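Local coordinates for protein cytochrome C (PDB 5LO9) that probably oxidises thiosulfate to tetrathionate as a fused multiheme dehydrogenase, passing the electrons on through its c-type hemes, at residues R487-F492 against D498-P503; R428-N431 against G435-R438; P476-F481 against R491-P496; A396-H401 against A467-A472. All coordinates share one frame; numbering follows the deposited sequence.

Interaction 1: R487-F492 against D498-P503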
# COMPACT_ATOMS: atom_id res chain seq x y z
N ARG A 487 -10.60 -34.83 3.58
CA ARG A 487 -10.01 -33.98 4.61
C ARG A 487 -9.87 -32.54 4.09
O ARG A 487 -10.36 -31.60 4.72
CB ARG A 487 -8.68 -34.58 5.06
CG ARG A 487 -8.08 -33.93 6.27
CD ARG A 487 -9.08 -33.84 7.43
NE ARG A 487 -8.42 -33.35 8.63
CZ ARG A 487 -8.99 -32.60 9.57
NH1 ARG A 487 -10.27 -32.24 9.46
NH2 ARG A 487 -8.26 -32.20 10.61
N THR A 488 -9.27 -32.37 2.90
CA THR A 488 -9.14 -31.05 2.30
C THR A 488 -10.50 -30.40 2.13
O THR A 488 -10.64 -29.17 2.26
CB THR A 488 -8.42 -31.15 0.95
OG1 THR A 488 -7.06 -31.60 1.12
CG2 THR A 488 -8.36 -29.81 0.24
N ALA A 489 -11.52 -31.21 1.82
CA ALA A 489 -12.85 -30.66 1.65
C ALA A 489 -13.40 -30.11 2.95
O ALA A 489 -13.98 -29.01 2.97
CB ALA A 489 -13.79 -31.72 1.08
N ALA A 490 -13.24 -30.85 4.04
CA ALA A 490 -13.84 -30.46 5.30
C ALA A 490 -13.20 -29.21 5.88
O ALA A 490 -13.87 -28.45 6.58
CB ALA A 490 -13.74 -31.60 6.27
N ARG A 491 -11.92 -29.00 5.61
CA ARG A 491 -11.19 -27.87 6.15
C ARG A 491 -11.32 -26.61 5.31
O ARG A 491 -11.21 -25.51 5.85
CB ARG A 491 -9.70 -28.20 6.23
CG ARG A 491 -9.41 -29.51 6.93
CD ARG A 491 -7.99 -29.62 7.46
NE ARG A 491 -7.45 -28.34 7.89
CZ ARG A 491 -6.16 -28.05 7.90
NH1 ARG A 491 -5.25 -28.94 7.50
NH2 ARG A 491 -5.78 -26.85 8.31
N PHE A 492 -11.44 -26.73 4.00
CA PHE A 492 -11.35 -25.55 3.16
C PHE A 492 -12.53 -25.34 2.21
O PHE A 492 -12.56 -24.31 1.52
CB PHE A 492 -10.08 -25.61 2.33
CG PHE A 492 -8.83 -25.76 3.13
CD1 PHE A 492 -8.32 -24.71 3.84
CD2 PHE A 492 -8.14 -26.94 3.12
CE1 PHE A 492 -7.17 -24.85 4.54
CE2 PHE A 492 -6.98 -27.06 3.83
CZ PHE A 492 -6.51 -26.01 4.54
N ASP A 498 -19.70 -24.70 -2.75
CA ASP A 498 -18.36 -25.20 -3.09
C ASP A 498 -18.57 -26.69 -3.39
O ASP A 498 -18.95 -27.46 -2.50
CB ASP A 498 -17.35 -24.95 -1.94
CG ASP A 498 -15.90 -25.10 -2.38
OD1 ASP A 498 -14.95 -24.37 -1.89
OD2 ASP A 498 -15.72 -26.00 -3.24
N LEU A 499 -18.34 -27.09 -4.63
CA LEU A 499 -18.59 -28.47 -5.02
C LEU A 499 -17.38 -29.36 -4.85
O LEU A 499 -17.45 -30.54 -5.19
CB LEU A 499 -19.07 -28.56 -6.47
CG LEU A 499 -20.22 -27.64 -6.88
CD1 LEU A 499 -20.66 -27.93 -8.34
CD2 LEU A 499 -21.36 -27.76 -5.94
N TYR A 500 -16.27 -28.82 -4.35
CA TYR A 500 -15.10 -29.64 -4.09
C TYR A 500 -15.49 -30.74 -3.11
O TYR A 500 -16.10 -30.47 -2.07
CB TYR A 500 -13.96 -28.77 -3.52
CG TYR A 500 -12.65 -29.49 -3.32
CD1 TYR A 500 -11.63 -29.37 -4.27
CD2 TYR A 500 -12.42 -30.30 -2.21
CE1 TYR A 500 -10.39 -30.03 -4.10
CE2 TYR A 500 -11.18 -30.95 -2.03
CZ TYR A 500 -10.17 -30.81 -2.97
OH TYR A 500 -8.95 -31.47 -2.81
N GLY A 501 -15.17 -31.99 -3.47
CA GLY A 501 -15.48 -33.13 -2.65
C GLY A 501 -16.82 -33.79 -2.94
O GLY A 501 -16.99 -34.97 -2.60
N GLU A 502 -17.78 -33.05 -3.51
CA GLU A 502 -19.07 -33.63 -3.87
C GLU A 502 -18.89 -34.68 -4.98
O GLU A 502 -17.96 -34.59 -5.81
CB GLU A 502 -20.04 -32.55 -4.36
CG GLU A 502 -20.32 -31.42 -3.38
CD GLU A 502 -21.04 -31.86 -2.12
OE1 GLU A 502 -21.70 -32.94 -2.15
OE2 GLU A 502 -20.92 -31.14 -1.11
N PRO A 503 -19.87 -35.80 -5.04
CA PRO A 503 -19.71 -36.90 -6.01
C PRO A 503 -20.35 -36.59 -7.35
O PRO A 503 -21.30 -37.25 -7.77
CB PRO A 503 -20.40 -38.06 -5.28
CG PRO A 503 -21.45 -37.43 -4.54
CD PRO A 503 -21.01 -36.04 -4.15

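Interaction 2: R428-N431 against G435-R438. With HEC (heme c), chain E.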
# COMPACT_ATOMS: atom_id res chain seq x y z
N ARG A 428 -5.68 -26.13 -17.66
CA ARG A 428 -5.16 -24.79 -17.90
C ARG A 428 -6.08 -23.69 -17.35
O ARG A 428 -5.92 -22.52 -17.70
CB ARG A 428 -4.93 -24.58 -19.39
CG ARG A 428 -4.25 -25.74 -20.04
CD ARG A 428 -2.89 -25.97 -19.51
NE ARG A 428 -2.01 -24.86 -19.75
CZ ARG A 428 -0.94 -24.62 -19.01
NH1 ARG A 428 -0.66 -25.44 -18.00
NH2 ARG A 428 -0.16 -23.58 -19.27
N SER A 429 -7.01 -24.04 -16.47
CA SER A 429 -7.90 -23.07 -15.85
C SER A 429 -7.41 -22.75 -14.44
O SER A 429 -6.39 -23.24 -13.97
CB SER A 429 -9.31 -23.64 -15.84
OG SER A 429 -10.23 -22.72 -15.32
N TYR A 430 -8.14 -21.89 -13.75
CA TYR A 430 -7.85 -21.62 -12.35
C TYR A 430 -8.03 -22.88 -11.53
O TYR A 430 -8.80 -23.78 -11.89
CB TYR A 430 -8.76 -20.52 -11.81
CG TYR A 430 -10.25 -20.70 -12.10
CD1 TYR A 430 -11.06 -21.46 -11.24
CD2 TYR A 430 -10.83 -20.11 -13.21
CE1 TYR A 430 -12.41 -21.62 -11.48
CE2 TYR A 430 -12.22 -20.26 -13.46
CZ TYR A 430 -12.99 -21.01 -12.59
OH TYR A 430 -14.33 -21.17 -12.80
N ASN A 431 -7.32 -22.95 -10.38
CA ASN A 431 -7.31 -24.20 -9.63
C ASN A 431 -8.41 -24.20 -8.57
O ASN A 431 -9.20 -23.25 -8.45
CB ASN A 431 -5.89 -24.51 -9.07
CG ASN A 431 -5.45 -23.64 -7.85
OD1 ASN A 431 -6.25 -23.22 -6.99
ND2 ASN A 431 -4.12 -23.46 -7.76
N GLY A 435 -11.11 -18.37 -5.86
CA GLY A 435 -12.44 -17.91 -5.53
C GLY A 435 -13.46 -18.17 -6.63
O GLY A 435 -14.64 -18.40 -6.34
N MET A 436 -13.03 -18.09 -7.90
CA MET A 436 -13.92 -18.33 -9.03
C MET A 436 -14.45 -19.77 -9.10
O MET A 436 -15.42 -20.03 -9.81
CB MET A 436 -13.19 -17.97 -10.33
CG MET A 436 -14.09 -17.82 -11.57
SD MET A 436 -15.28 -16.42 -11.42
CE MET A 436 -14.25 -15.02 -11.94
N HIS A 437 -13.85 -20.73 -8.38
CA HIS A 437 -14.40 -22.09 -8.36
C HIS A 437 -15.68 -22.17 -7.53
O HIS A 437 -16.37 -23.19 -7.59
CB HIS A 437 -13.35 -23.11 -7.84
CG HIS A 437 -13.44 -23.40 -6.37
ND1 HIS A 437 -12.78 -22.66 -5.42
CD2 HIS A 437 -14.14 -24.34 -5.68
CE1 HIS A 437 -13.06 -23.13 -4.21
NE2 HIS A 437 -13.89 -24.15 -4.34
N ARG A 438 -16.03 -21.15 -6.76
CA ARG A 438 -17.28 -21.17 -6.00
C ARG A 438 -18.44 -20.79 -6.90
O ARG A 438 -18.31 -19.96 -7.81
CB ARG A 438 -17.27 -20.19 -4.82
CG ARG A 438 -16.47 -20.63 -3.63
CD ARG A 438 -16.47 -19.60 -2.56
NE ARG A 438 -17.79 -19.28 -2.00
CZ ARG A 438 -18.23 -19.64 -0.79
NH1 ARG A 438 -17.46 -20.38 0.02
NH2 ARG A 438 -19.44 -19.27 -0.37
FE HEC E . -8.16 -11.58 -8.70
CHA HEC E . -10.08 -10.48 -5.96
CHB HEC E . -5.76 -9.12 -8.04
CHC HEC E . -6.12 -12.85 -11.28
CHD HEC E . -10.70 -13.71 -9.60
NA HEC E . -7.98 -10.08 -7.27
C1A HEC E . -8.82 -9.82 -6.28
C2A HEC E . -8.40 -8.70 -5.41
C3A HEC E . -7.14 -8.29 -6.01
C4A HEC E . -6.96 -9.21 -7.16
CMA HEC E . -6.27 -7.17 -5.57
CAA HEC E . -9.13 -8.11 -4.23
CBA HEC E . -10.35 -7.35 -4.74
CGA HEC E . -11.05 -6.60 -3.61
O1A HEC E . -11.82 -5.68 -3.94
O2A HEC E . -10.85 -6.94 -2.41
NB HEC E . -6.30 -11.10 -9.52
C1B HEC E . -5.51 -10.09 -9.11
C2B HEC E . -4.25 -10.01 -9.86
C3B HEC E . -4.35 -11.11 -10.81
C4B HEC E . -5.66 -11.72 -10.49
CMB HEC E . -3.15 -9.01 -9.71
CAB HEC E . -3.34 -11.52 -11.82
CBB HEC E . -2.09 -11.98 -11.07
NC HEC E . -8.36 -13.04 -10.18
C1C HEC E . -7.47 -13.39 -11.11
C2C HEC E . -7.98 -14.41 -12.06
C3C HEC E . -9.34 -14.67 -11.55
C4C HEC E . -9.46 -13.75 -10.39
CMC HEC E . -7.24 -15.01 -13.22
CAC HEC E . -10.43 -15.58 -12.08
CBC HEC E . -9.93 -16.97 -12.31
ND HEC E . -10.04 -12.02 -7.90
C1D HEC E . -10.88 -12.90 -8.41
C2D HEC E . -12.14 -12.99 -7.64
C3D HEC E . -11.99 -12.03 -6.53
C4D HEC E . -10.63 -11.51 -6.81
CMD HEC E . -13.27 -13.91 -7.97
CAD HEC E . -12.95 -11.67 -5.41
CBD HEC E . -13.41 -12.84 -4.52
CGD HEC E . -12.35 -13.61 -3.70
O1D HEC E . -11.30 -14.10 -4.22
O2D HEC E . -12.59 -13.78 -2.47

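Interaction 3: P476-F481 against R491-P496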
# COMPACT_ATOMS: atom_id res chain seq x y z
N PRO A 476 -7.10 -27.95 -11.82
CA PRO A 476 -5.93 -28.31 -11.00
C PRO A 476 -6.24 -28.34 -9.51
O PRO A 476 -7.09 -27.60 -8.99
CB PRO A 476 -4.92 -27.22 -11.33
CG PRO A 476 -5.28 -26.81 -12.74
CD PRO A 476 -6.79 -26.85 -12.73
N GLN A 477 -5.56 -29.25 -8.84
CA GLN A 477 -5.79 -29.49 -7.43
C GLN A 477 -5.60 -28.24 -6.57
O GLN A 477 -4.83 -27.31 -6.89
CB GLN A 477 -4.84 -30.58 -6.96
CG GLN A 477 -4.99 -30.97 -5.51
CD GLN A 477 -6.29 -31.60 -5.21
OE1 GLN A 477 -7.19 -30.97 -4.64
NE2 GLN A 477 -6.42 -32.86 -5.60
N ASP A 478 -6.28 -28.24 -5.43
CA ASP A 478 -6.07 -27.20 -4.42
C ASP A 478 -4.62 -27.22 -3.95
O ASP A 478 -4.09 -28.30 -3.63
CB ASP A 478 -7.01 -27.43 -3.25
CG ASP A 478 -7.12 -26.24 -2.36
OD1 ASP A 478 -6.08 -25.57 -2.17
OD2 ASP A 478 -8.23 -25.98 -1.83
N PRO A 479 -3.92 -26.08 -3.93
CA PRO A 479 -2.55 -26.06 -3.38
C PRO A 479 -2.46 -26.46 -1.92
O PRO A 479 -1.38 -26.87 -1.48
CB PRO A 479 -2.13 -24.60 -3.57
CG PRO A 479 -2.92 -24.15 -4.75
CD PRO A 479 -4.25 -24.82 -4.62
N ARG A 480 -3.56 -26.38 -1.16
CA ARG A 480 -3.68 -26.81 0.22
C ARG A 480 -4.01 -28.29 0.34
O ARG A 480 -4.26 -28.78 1.45
CB ARG A 480 -4.77 -25.99 0.92
CG ARG A 480 -4.50 -24.49 0.86
CD ARG A 480 -5.72 -23.64 1.18
NE ARG A 480 -6.81 -23.82 0.24
CZ ARG A 480 -7.98 -23.20 0.34
NH1 ARG A 480 -8.22 -22.35 1.32
NH2 ARG A 480 -8.92 -23.46 -0.55
N PHE A 481 -4.08 -29.00 -0.78
CA PHE A 481 -4.38 -30.42 -0.76
C PHE A 481 -3.47 -31.14 0.22
O PHE A 481 -2.26 -30.94 0.24
CB PHE A 481 -4.22 -31.02 -2.18
CG PHE A 481 -4.70 -32.45 -2.31
CD1 PHE A 481 -6.02 -32.79 -2.00
CD2 PHE A 481 -3.87 -33.43 -2.81
CE1 PHE A 481 -6.48 -34.10 -2.14
CE2 PHE A 481 -4.33 -34.72 -2.96
CZ PHE A 481 -5.64 -35.04 -2.63
N ARG A 491 -11.92 -29.00 5.61
CA ARG A 491 -11.19 -27.87 6.15
C ARG A 491 -11.32 -26.61 5.31
O ARG A 491 -11.21 -25.51 5.85
CB ARG A 491 -9.70 -28.20 6.23
CG ARG A 491 -9.41 -29.51 6.93
CD ARG A 491 -7.99 -29.62 7.46
NE ARG A 491 -7.45 -28.34 7.89
CZ ARG A 491 -6.16 -28.05 7.90
NH1 ARG A 491 -5.25 -28.94 7.50
NH2 ARG A 491 -5.78 -26.85 8.31
N PHE A 492 -11.44 -26.73 4.00
CA PHE A 492 -11.35 -25.55 3.16
C PHE A 492 -12.53 -25.34 2.21
O PHE A 492 -12.56 -24.31 1.52
CB PHE A 492 -10.08 -25.61 2.33
CG PHE A 492 -8.83 -25.76 3.13
CD1 PHE A 492 -8.32 -24.71 3.84
CD2 PHE A 492 -8.14 -26.94 3.12
CE1 PHE A 492 -7.17 -24.85 4.54
CE2 PHE A 492 -6.98 -27.06 3.83
CZ PHE A 492 -6.51 -26.01 4.54
N HIS A 493 -13.49 -26.26 2.16
CA HIS A 493 -14.54 -26.18 1.16
C HIS A 493 -15.90 -26.48 1.75
O HIS A 493 -16.80 -26.97 1.04
CB HIS A 493 -14.25 -27.13 0.03
CG HIS A 493 -12.99 -26.82 -0.72
ND1 HIS A 493 -12.94 -25.90 -1.75
CD2 HIS A 493 -11.74 -27.33 -0.60
CE1 HIS A 493 -11.71 -25.87 -2.24
NE2 HIS A 493 -10.96 -26.73 -1.56
N ALA A 494 -16.06 -26.23 3.04
CA ALA A 494 -17.29 -26.62 3.72
C ALA A 494 -18.33 -25.50 3.57
O ALA A 494 -18.61 -24.72 4.48
CB ALA A 494 -17.00 -26.97 5.18
N SER A 495 -18.89 -25.43 2.37
CA SER A 495 -19.94 -24.48 2.03
C SER A 495 -20.92 -25.12 1.05
O SER A 495 -20.52 -25.97 0.24
CB SER A 495 -19.37 -23.20 1.40
OG SER A 495 -20.39 -22.48 0.71
N PRO A 496 -22.19 -24.71 1.05
CA PRO A 496 -23.13 -25.25 0.05
C PRO A 496 -22.83 -24.79 -1.37
O PRO A 496 -23.37 -25.38 -2.32
CB PRO A 496 -24.50 -24.71 0.52
CG PRO A 496 -24.28 -24.20 1.97
CD PRO A 496 -22.83 -23.76 1.99

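Interaction 4: A396-H401 against A467-A472. With HEC (heme c), chain F.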
# COMPACT_ATOMS: atom_id res chain seq x y z
N ALA A 396 -27.05 -26.59 -20.91
CA ALA A 396 -27.78 -26.06 -22.05
C ALA A 396 -27.42 -24.60 -22.28
O ALA A 396 -27.06 -24.20 -23.39
CB ALA A 396 -29.28 -26.19 -21.81
N LEU A 397 -27.54 -23.79 -21.22
CA LEU A 397 -27.19 -22.38 -21.32
C LEU A 397 -25.77 -22.18 -21.83
O LEU A 397 -25.54 -21.36 -22.74
CB LEU A 397 -27.38 -21.74 -19.95
CG LEU A 397 -28.82 -21.56 -19.52
CD1 LEU A 397 -28.94 -21.50 -18.01
CD2 LEU A 397 -29.36 -20.25 -20.12
N TYR A 398 -24.80 -22.93 -21.28
CA TYR A 398 -23.40 -22.77 -21.69
C TYR A 398 -23.24 -23.06 -23.17
O TYR A 398 -22.56 -22.31 -23.89
CB TYR A 398 -22.51 -23.69 -20.85
CG TYR A 398 -21.05 -23.59 -21.21
CD1 TYR A 398 -20.17 -22.80 -20.48
CD2 TYR A 398 -20.56 -24.25 -22.29
CE1 TYR A 398 -18.86 -22.67 -20.84
CE2 TYR A 398 -19.24 -24.14 -22.66
CZ TYR A 398 -18.40 -23.34 -21.95
OH TYR A 398 -17.10 -23.24 -22.36
N ALA A 399 -23.91 -24.11 -23.66
CA ALA A 399 -23.83 -24.44 -25.08
C ALA A 399 -24.43 -23.34 -25.93
O ALA A 399 -23.90 -23.02 -27.00
CB ALA A 399 -24.59 -25.73 -25.36
N GLU A 400 -25.51 -22.73 -25.43
CA GLU A 400 -26.17 -21.64 -26.14
C GLU A 400 -25.33 -20.37 -26.15
O GLU A 400 -25.10 -19.78 -27.21
CB GLU A 400 -27.56 -21.37 -25.52
CG GLU A 400 -28.75 -21.94 -26.34
CD GLU A 400 -29.04 -21.09 -27.62
OE1 GLU A 400 -29.09 -19.83 -27.51
OE2 GLU A 400 -29.17 -21.69 -28.73
N HIS A 401 -24.82 -19.95 -24.98
CA HIS A 401 -24.34 -18.59 -24.83
C HIS A 401 -22.85 -18.44 -24.50
O HIS A 401 -22.40 -17.30 -24.34
CB HIS A 401 -25.12 -17.89 -23.71
CG HIS A 401 -26.62 -17.85 -23.91
ND1 HIS A 401 -27.23 -17.19 -24.95
CD2 HIS A 401 -27.62 -18.33 -23.13
CE1 HIS A 401 -28.54 -17.29 -24.83
NE2 HIS A 401 -28.80 -17.96 -23.72
N ALA A 467 -23.04 -21.29 -13.61
CA ALA A 467 -21.90 -21.29 -12.70
C ALA A 467 -21.71 -22.67 -12.10
O ALA A 467 -20.58 -23.17 -12.01
CB ALA A 467 -22.11 -20.25 -11.62
N ALA A 468 -22.81 -23.31 -11.69
CA ALA A 468 -22.71 -24.67 -11.17
C ALA A 468 -22.26 -25.67 -12.24
O ALA A 468 -21.52 -26.61 -11.92
CB ALA A 468 -24.03 -25.07 -10.54
N TYR A 469 -22.68 -25.50 -13.50
CA TYR A 469 -22.17 -26.39 -14.54
C TYR A 469 -20.66 -26.25 -14.70
O TYR A 469 -19.92 -27.24 -14.68
CB TYR A 469 -22.87 -26.13 -15.88
CG TYR A 469 -22.24 -26.82 -17.09
CD1 TYR A 469 -22.33 -28.18 -17.27
CD2 TYR A 469 -21.58 -26.12 -18.05
CE1 TYR A 469 -21.77 -28.83 -18.39
CE2 TYR A 469 -21.01 -26.76 -19.17
CZ TYR A 469 -21.12 -28.12 -19.32
OH TYR A 469 -20.56 -28.74 -20.42
N ILE A 470 -20.17 -25.03 -14.87
CA ILE A 470 -18.74 -24.77 -15.06
C ILE A 470 -17.92 -25.34 -13.92
O ILE A 470 -16.91 -26.03 -14.11
CB ILE A 470 -18.50 -23.25 -15.18
CG1 ILE A 470 -18.79 -22.78 -16.58
CG2 ILE A 470 -17.07 -22.87 -14.77
CD1 ILE A 470 -18.97 -21.23 -16.67
N ASN A 471 -18.29 -24.99 -12.69
CA ASN A 471 -17.46 -25.31 -11.55
C ASN A 471 -17.71 -26.72 -11.02
O ASN A 471 -17.32 -27.02 -9.89
CB ASN A 471 -17.67 -24.25 -10.47
CG ASN A 471 -16.91 -22.97 -10.80
OD1 ASN A 471 -15.82 -23.01 -11.40
ND2 ASN A 471 -17.48 -21.81 -10.40
N ALA A 472 -18.34 -27.58 -11.80
CA ALA A 472 -18.47 -28.97 -11.43
C ALA A 472 -17.57 -29.85 -12.27
O ALA A 472 -17.71 -31.07 -12.26
CB ALA A 472 -19.93 -29.39 -11.52
FE HEC F . -16.64 -15.27 -20.96
CHA HEC F . -13.83 -14.21 -19.18
CHB HEC F . -17.74 -17.15 -18.22
CHC HEC F . -19.60 -15.94 -22.63
CHD HEC F . -15.28 -13.93 -23.93
NA HEC F . -15.91 -15.63 -19.04
C1A HEC F . -14.77 -15.13 -18.53
C2A HEC F . -14.54 -15.62 -17.14
C3A HEC F . -15.68 -16.46 -16.85
C4A HEC F . -16.47 -16.41 -18.11
CMA HEC F . -15.95 -17.19 -15.57
CAA HEC F . -13.43 -15.32 -16.18
CBA HEC F . -12.80 -16.66 -15.77
CGA HEC F . -11.38 -16.84 -16.23
O1A HEC F . -10.84 -15.92 -16.86
O2A HEC F . -10.83 -17.92 -15.96
NB HEC F . -18.35 -16.35 -20.50
C1B HEC F . -18.61 -17.02 -19.38
C2B HEC F . -19.94 -17.67 -19.39
C3B HEC F . -20.49 -17.31 -20.69
C4B HEC F . -19.42 -16.47 -21.28
CMB HEC F . -20.55 -18.51 -18.33
CAB HEC F . -21.83 -17.66 -21.28
CBB HEC F . -22.88 -17.10 -20.35
NC HEC F . -17.32 -15.00 -22.92
C1C HEC F . -18.51 -15.33 -23.39
C2C HEC F . -18.68 -15.07 -24.83
C3C HEC F . -17.42 -14.48 -25.22
C4C HEC F . -16.64 -14.50 -23.96
CMC HEC F . -19.88 -15.37 -25.66
CAC HEC F . -16.92 -14.01 -26.57
CBC HEC F . -17.76 -13.04 -27.32
ND HEC F . -14.90 -14.24 -21.45
C1D HEC F . -14.54 -13.78 -22.66
C2D HEC F . -13.24 -13.06 -22.61
C3D HEC F . -12.84 -13.13 -21.22
C4D HEC F . -13.93 -13.88 -20.59
CMD HEC F . -12.50 -12.39 -23.71
CAD HEC F . -11.58 -12.58 -20.64
CBD HEC F . -11.80 -11.07 -20.51
CGD HEC F . -10.56 -10.27 -20.87
O1D HEC F . -9.51 -10.81 -21.28
O2D HEC F . -10.61 -9.04 -20.78

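Interaction 1: R487-F492 against D498-P503
Backbones come closest where A489 on helix 485-492 faces G501 in the loop that follows, their CA atoms 5.6 Å apart. The chain leaves the helix, doubles back and passes its side through a type II beta turn, L499 to E502, closed by the bond from E502 N to L499 O. G501 takes the third place of that turn with positive phi, and a side chain there would probably crowd the preceding carbonyl.

What crosses the gap is chiefly the Y500 ring. With CG anti to the backbone N (chi1 -174°), the ring swings out of the turn and lies along the helix flank. A489 CB sits in the ring plane at its edge, 3.8 Å from Y500 CD2. Further along, the T488 methyl comes in obliquely, CG2 lying 3.5 Å from Y500 OH. These are van der Waals contacts, and the hydroxyls serve other partners: Y500 OH bonds to Q477 OE1, and T488 OG1 to the backbone N of D482. A stacked H493 ring and an edge-to-face W432 complete the setting of the tyrosine.

D498 fixes the start of the turn. Its OD1 is hydrogen-bonded to H493 ND1, while OD2 makes an Asx turn by accepting from Y500 N, 3.1 Å away at an N-H...O angle of 160°.

Interaction 2: R428-N431 against G435-R438
Y430 lays its ring against M436, joining two parts of one loop that runs from strand 418-421 to helix 439-449 in a cytochrome c domain; 435-437 is a short 3-10 turn, and R438 takes the N-cap position of the helix.

The tight part is the tyrosine ring. M436 CB stands over the centre of one face in a CH-pi contact, 3.9 Å from the Y430 centroid and 13° off its normal. M436 CG comes down by the hydroxyl end of the ring, 3.5 Å from Y430 CZ. S429 OG lies over the other face, offset toward the rim. Chi1 of 49° holds Y430 CG between its own N and carbonyl carbon, and this turns the CD2 side toward the heme whose methyl carbon CBC is 3.4 Å from Y430 CD2. The M436 chain, bent at chi2 and chi3, brings CE within 3.9 Å of CAC, the thioether carbon of the same heme. Y430 also touches a second heme, and its OH bonds to N471 OD1, so a leucine here would probably leave N471 without that partner and M436 without the flat surface it packs on.

The looser side is around N431 and H437, where N431 O is 4.2 Å from H437 CB. Their polar ends look elsewhere: H437 ND1 bonds to A434 O, and N431 OD1 to G433 N. G435 lies toward the substrate, its backbone N making a weak hydrogen bond to O2 of the bound thiosulfate.

Interaction 3: P476-F481 against R491-P496
The hydrogen bond that ties the two segments together runs from H493 NE2 to D478 OD2, 2.8 Å long and bent to 142°. It uses the anti lone pair of OD2, and the imidazole stands nearly upright to the carboxylate, the planes 81° apart. H493 ND1 is bonded to D498 OD1, so the ring lies between two carboxylates, which may favour a protonated imidazole, although the nearby R480 would offset part of that.

Charge pairing lies within 476-481. R480 grips D478 side-on: NE reaches OD1 at 3.1 Å, and NH2 reaches OD2 at 2.9 Å, both through syn lone pairs. OD1 also accepts from the R480 backbone N, met from above the carboxylate plane, which makes an Asx turn inside the type I turn D478 to F481. Each oxygen thus has two donors, and the buried carboxylate is held against rotation.

Packing against the aromatic ring of F492 is the work of R480. R480 CD sits over the F492 face in a CH-pi contact, 4.0 Å from the centroid. Bent at chi3, the arginine then folds its guanidinium back over the CB side of the ring, the two planes 31° apart, with NH1 3.5 Å from F492 CD1. R491 CB lies over the opposite face of this phenylalanine.

In the fold, the loop that follows helix 460-470 is thereby fastened to the C-terminal end of helix 485-492, with the H437 ring, from the loop before helix 439-449, meeting H493 at a steep angle.

Interaction 4: A396-H401 against A467-A472
Y398 and Y469 meet at the centre of the contact, where Y469 CE2 comes to 3.8 Å from Y398 CG. Their rings are oblique, neither stacked nor edge-to-face, with centroids 5.6 Å apart and planes at 54°. Beside them I470 CG1 lies 4.1 Å from Y398 CD1, and the same side chain continues to the heme, where its CD1 is 3.6 Å from CMB.

Both tyrosines carry CG anti to the backbone N, which sends each ring off its helix toward the other. The Y398 hydroxyl is anchored on G407 O, and the ring packs on A403 and on H406, the axial histidine of this heme; Y469 is met edge-to-face by H473. A serine in place of Y398 would probably open a gap beside I470 and H406 and leave G407 O without its donor.

Further out, L397 touches E462 and V466, while A467 and A468 rest against helix 439-449. The pairing of helix 391-401 with helix 460-470 matches the contact of first and last helices in cytochrome c folds: the former leads straight into the heme-binding helix 403-406, and the latter is backed by helix 439-449.

In the fold
Interactions 2 and 4 are buried and lie beside hemes, and both are made mostly of aromatic and apolar packing; interaction 2 is nested in the chain loop that interaction 4 closes. N471 joins them, bonding Y430 OH and M436 O. Interactions 1 and 3 lie farther from the centre of the chain, are only partly buried, and share helix 485-492, their centres about 5 Å apart. Between these two, chemistry divides: interaction 1 is held by van der Waals packing across its gap, whereas interaction 3 rests on a histidine-carboxylate bond backed by a salt bridge. H493 and D498 couple them, and L499 packing on A472 connects this outer pair to interaction 4.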